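Local atomic coordinates of putative flavoprotein (Bacteroides eggerthii, PDB entry 4ICI), a protein that binds flavin mononucleotide in a flavodoxin-like fold and probably serves in electron transfer or a related redox reaction. Residues N13-V18 with G39-P44; D89-G94 with K116-V121. All coordinates share one frame; numbering follows the deposited sequence.

Contact 1. Residues N13-V18 with G39-P44; sequences NSKILV and GGDLYP
Val18 and Leu42 pack on the face of the sheet turned to helix 26-38, with Val18 CB lying 3.8 Å from Leu42 CD1. Both residues also rest on Ala31 of that helix, which connects the two parallel strands. On the other face, Leu17 sends its CG anti to the backbone N (chi1 -176°), which carries CD1 across to the neighbouring strand, 3.7 Å from Tyr43 CB. The ring of Tyr43 leads away from there, and its OH is hydrogen-bonded to Ser80 O. Between these faces three backbone bonds zip the strands together: Asp41 N to Ile16 O, Val18 N to Asp41 O at 2.8 Å, and Tyr43 N to Val18 O at 2.9 Å. This ladder and the two apolar pairs, with Leu17, Val18 and Tyr43 buried, make up the close-packed part.

Toward the start of the strands the grip slackens and water enters. Lys15 NZ and Asp41 OD2 stand 4.6 Å apart, too far for a salt bridge, and one water joins them, accepting from Lys15 NZ and donating to Asp41 OD2 at 2.8 Å. Each has a further partner, Thr87 for the lysine and Tyr88 for the aspartate. A second water accepts from Ile16 N and donates weakly to Gly39 O, just where helix 26-38 has ended. Strand, helix and adjacent parallel strand form the first beta-alpha-beta crossover of the flavodoxin-like fold.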
# COMPACT_ATOMS: atom_id res chain seq x y z
N ASN A 13 -19.71 -3.78 -12.36
CA ASN A 13 -18.55 -3.98 -11.44
C ASN A 13 -17.75 -2.68 -11.23
O ASN A 13 -17.88 -1.71 -11.99
CB ASN A 13 -17.63 -5.08 -11.96
CG ASN A 13 -18.38 -6.38 -12.29
OD1 ASN A 13 -19.18 -6.86 -11.48
ND2 ASN A 13 -18.10 -6.95 -13.46
N SER A 14 -16.92 -2.70 -10.20
CA SER A 14 -16.17 -1.51 -9.81
C SER A 14 -15.05 -1.14 -10.80
O SER A 14 -14.49 -2.02 -11.49
CB SER A 14 -15.55 -1.77 -8.44
OG SER A 14 -16.56 -2.00 -7.48
N LYS A 15 -14.71 0.15 -10.86
CA LYS A 15 -13.42 0.54 -11.44
C LYS A 15 -12.38 0.46 -10.31
O LYS A 15 -12.54 1.10 -9.26
CB LYS A 15 -13.43 1.94 -12.03
CG LYS A 15 -12.26 2.17 -12.98
CD LYS A 15 -12.18 3.59 -13.51
CE LYS A 15 -10.99 3.74 -14.46
NZ LYS A 15 -10.84 5.16 -14.92
N ILE A 16 -11.34 -0.34 -10.53
CA ILE A 16 -10.38 -0.72 -9.49
C ILE A 16 -8.99 -0.17 -9.81
O ILE A 16 -8.49 -0.32 -10.94
CB ILE A 16 -10.29 -2.27 -9.34
CG1 ILE A 16 -11.67 -2.84 -9.02
CG2 ILE A 16 -9.21 -2.65 -8.30
CD1 ILE A 16 -11.66 -4.36 -8.86
N LEU A 17 -8.40 0.48 -8.82
CA LEU A 17 -7.00 0.87 -8.83
C LEU A 17 -6.22 0.07 -7.81
O LEU A 17 -6.70 -0.13 -6.67
CB LEU A 17 -6.86 2.34 -8.48
CG LEU A 17 -5.46 2.95 -8.54
CD1 LEU A 17 -4.90 2.91 -9.98
CD2 LEU A 17 -5.47 4.36 -7.96
N VAL A 18 -5.05 -0.40 -8.23
CA VAL A 18 -4.07 -1.03 -7.37
C VAL A 18 -2.89 -0.06 -7.26
O VAL A 18 -2.06 0.01 -8.16
CB VAL A 18 -3.66 -2.45 -7.86
CG1 VAL A 18 -2.64 -3.09 -6.94
CG2 VAL A 18 -4.89 -3.35 -8.08
N GLY A 39 -8.45 -7.25 -13.00
CA GLY A 39 -8.52 -6.33 -14.13
C GLY A 39 -8.39 -4.89 -13.73
O GLY A 39 -9.01 -4.02 -14.34
N GLY A 40 -7.56 -4.64 -12.70
CA GLY A 40 -7.38 -3.30 -12.20
C GLY A 40 -6.22 -2.56 -12.85
O GLY A 40 -5.25 -3.18 -13.31
N ASP A 41 -6.31 -1.24 -12.85
CA ASP A 41 -5.19 -0.40 -13.24
C ASP A 41 -4.19 -0.42 -12.11
O ASP A 41 -4.59 -0.49 -10.97
CB ASP A 41 -5.68 1.05 -13.43
CG ASP A 41 -6.56 1.24 -14.66
OD1 ASP A 41 -6.51 0.40 -15.58
OD2 ASP A 41 -7.29 2.26 -14.73
N LEU A 42 -2.89 -0.33 -12.43
CA LEU A 42 -1.86 -0.20 -11.42
C LEU A 42 -1.27 1.20 -11.42
O LEU A 42 -1.07 1.78 -12.49
CB LEU A 42 -0.72 -1.21 -11.62
CG LEU A 42 -0.79 -2.48 -10.78
CD1 LEU A 42 -2.01 -3.24 -11.15
CD2 LEU A 42 0.50 -3.34 -10.96
N TYR A 43 -1.01 1.72 -10.21
CA TYR A 43 -0.38 3.01 -10.00
C TYR A 43 0.82 2.80 -9.06
O TYR A 43 0.66 2.65 -7.84
CB TYR A 43 -1.37 4.01 -9.41
CG TYR A 43 -0.75 5.29 -8.86
CD1 TYR A 43 -0.04 6.16 -9.67
CD2 TYR A 43 -0.90 5.62 -7.53
CE1 TYR A 43 0.54 7.33 -9.15
CE2 TYR A 43 -0.33 6.79 -7.02
CZ TYR A 43 0.38 7.62 -7.83
OH TYR A 43 0.92 8.78 -7.28
N PRO A 44 2.04 2.78 -9.62
CA PRO A 44 3.21 2.77 -8.79
C PRO A 44 3.36 4.14 -8.08
O PRO A 44 3.38 5.20 -8.72
CB PRO A 44 4.35 2.52 -9.76
CG PRO A 44 3.69 1.98 -11.04
CD PRO A 44 2.38 2.70 -11.06
O HOH W 1 -8.31 4.19 -16.44
O HOH W 2 -11.16 -1.77 -13.05

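Contact 2. Residues D89-G94 with K116-V121; sequences DVVFIG and KGKTVV
The Phe92 ring meets Val121 obliquely, with CD2 3.6 Å from Val121 CB and CE2 close to both CB and CG1. The two side chains lie alongside each other and point the same way, on the face covered by helix 158-168, which supplies Leu165 to the ring and Trp164 and Ile168 to the valine. Elsewhere round the ring, CE1 packs on Ile16 of the next strand. Val90 and Thr119 continue this face, again side by side.

On the reverse face Ile93 places CG1 beside its backbone N (chi1 -56°), and its CD1 presses to 3.5 Å from Val120 CG1, closer than carbon atoms usually pack. Toward the start of the strands, Val91 CG2 touches CD of Lys118, whose aliphatic chain runs obliquely past it before bending at its end so that NZ reaches the carbonyl oxygens of Tyr88 and Ile85.

Four backbone bonds run through the middle; Thr119 O takes Val91 N at 2.8 Å, nearly in line with the carbonyl. Asp89 O accepts Thr119 N at 3.0 Å in its carbonyl plane and also a water, which bonds Thr119 OG1 as well. The chemistry is therefore divided: mostly apolar side chains line both faces of a hydrogen-bonded backbone ladder, while the water and the carbonyl-bound ammonium of Lys118, probably stabilised as a cation there, lie where the strands begin.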
# COMPACT_ATOMS: atom_id res chain seq x y z
N ASP A 89 -13.70 3.31 -7.94
CA ASP A 89 -14.59 2.90 -6.86
C ASP A 89 -13.85 2.20 -5.73
O ASP A 89 -14.26 2.28 -4.57
CB ASP A 89 -15.66 1.95 -7.38
CG ASP A 89 -16.48 2.54 -8.49
OD1 ASP A 89 -17.16 3.54 -8.21
OD2 ASP A 89 -16.42 2.03 -9.65
N VAL A 90 -12.80 1.45 -6.07
CA VAL A 90 -12.04 0.64 -5.11
C VAL A 90 -10.57 0.98 -5.34
O VAL A 90 -10.10 1.01 -6.49
CB VAL A 90 -12.26 -0.84 -5.38
CG1 VAL A 90 -11.41 -1.71 -4.48
CG2 VAL A 90 -13.77 -1.21 -5.29
N VAL A 91 -9.85 1.23 -4.25
CA VAL A 91 -8.42 1.49 -4.31
C VAL A 91 -7.73 0.54 -3.33
O VAL A 91 -7.93 0.58 -2.10
CB VAL A 91 -8.09 2.96 -3.98
CG1 VAL A 91 -6.55 3.19 -3.97
CG2 VAL A 91 -8.77 3.92 -4.96
N PHE A 92 -6.95 -0.41 -3.88
CA PHE A 92 -6.05 -1.23 -3.08
C PHE A 92 -4.79 -0.41 -2.87
O PHE A 92 -4.37 0.31 -3.79
CB PHE A 92 -5.72 -2.54 -3.80
CG PHE A 92 -6.88 -3.49 -3.93
CD1 PHE A 92 -7.75 -3.43 -5.02
CD2 PHE A 92 -7.09 -4.43 -2.95
CE1 PHE A 92 -8.80 -4.31 -5.13
CE2 PHE A 92 -8.17 -5.31 -3.04
CZ PHE A 92 -9.01 -5.25 -4.15
N ILE A 93 -4.22 -0.49 -1.67
CA ILE A 93 -3.00 0.24 -1.33
C ILE A 93 -1.98 -0.75 -0.78
O ILE A 93 -2.16 -1.31 0.30
CB ILE A 93 -3.24 1.32 -0.28
CG1 ILE A 93 -4.33 2.29 -0.74
CG2 ILE A 93 -1.95 2.05 0.01
CD1 ILE A 93 -4.70 3.39 0.29
N GLY A 94 -0.92 -1.00 -1.56
CA GLY A 94 0.07 -1.97 -1.20
C GLY A 94 1.41 -1.40 -0.79
O GLY A 94 1.84 -0.32 -1.25
N LYS A 116 -12.33 9.67 -0.27
CA LYS A 116 -13.71 9.74 0.22
C LYS A 116 -14.69 9.04 -0.71
O LYS A 116 -14.62 9.21 -1.93
CB LYS A 116 -14.12 11.21 0.40
CG LYS A 116 -15.56 11.44 0.85
CD LYS A 116 -15.83 12.91 1.22
CE LYS A 116 -15.95 13.78 -0.01
NZ LYS A 116 -16.57 15.10 0.31
N GLY A 117 -15.54 8.20 -0.14
CA GLY A 117 -16.54 7.47 -0.89
C GLY A 117 -16.09 6.16 -1.48
O GLY A 117 -16.92 5.36 -1.87
N LYS A 118 -14.79 5.91 -1.52
CA LYS A 118 -14.24 4.72 -2.11
C LYS A 118 -14.06 3.60 -1.09
O LYS A 118 -13.98 3.83 0.12
CB LYS A 118 -12.89 5.03 -2.76
CG LYS A 118 -12.92 6.21 -3.72
CD LYS A 118 -11.62 6.37 -4.45
CE LYS A 118 -11.53 7.69 -5.15
NZ LYS A 118 -12.59 7.83 -6.17
N THR A 119 -13.98 2.38 -1.59
CA THR A 119 -13.58 1.24 -0.78
C THR A 119 -12.05 1.22 -0.82
O THR A 119 -11.47 1.21 -1.91
CB THR A 119 -14.16 -0.06 -1.33
OG1 THR A 119 -15.59 0.05 -1.34
CG2 THR A 119 -13.75 -1.23 -0.47
N VAL A 120 -11.40 1.16 0.35
CA VAL A 120 -9.92 1.22 0.44
C VAL A 120 -9.45 -0.06 1.13
O VAL A 120 -9.95 -0.40 2.20
CB VAL A 120 -9.47 2.48 1.18
CG1 VAL A 120 -7.95 2.58 1.18
CG2 VAL A 120 -10.16 3.76 0.57
N VAL A 121 -8.49 -0.76 0.53
CA VAL A 121 -8.10 -2.10 0.98
C VAL A 121 -6.56 -2.20 0.97
O VAL A 121 -5.96 -2.06 -0.08
CB VAL A 121 -8.69 -3.21 0.09
CG1 VAL A 121 -8.47 -4.58 0.78
CG2 VAL A 121 -10.16 -2.96 -0.28
O HOH W 3 -16.73 1.20 -3.66

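Overall arrangement
The two contacts illustrate how a doubly wound fold is assembled from repeated crossovers. Their centres lie 9 Å apart in one five-stranded parallel sheet of order 2-1-3-4-5, where contact 1 pairs edge strand 41-44 with strand 16-20 and contact 2 pairs strand 90-96 with strand 119-125. They follow in series along the chain, each spanned by its own helix, 26-38 or 104-112. Strands 16-20 and 90-96 are neighbours, joined by backbone bonds such as Phe92 N to Leu17 O and by Asp89 OD2 receiving Lys15 N, so four strands become continuous. The side chains of Leu42 and Ile93 each lie about 12 Å from the bound flavin mononucleotide, in a sheet whose C-terminal strand ends lead toward the flavin, as in flavodoxins.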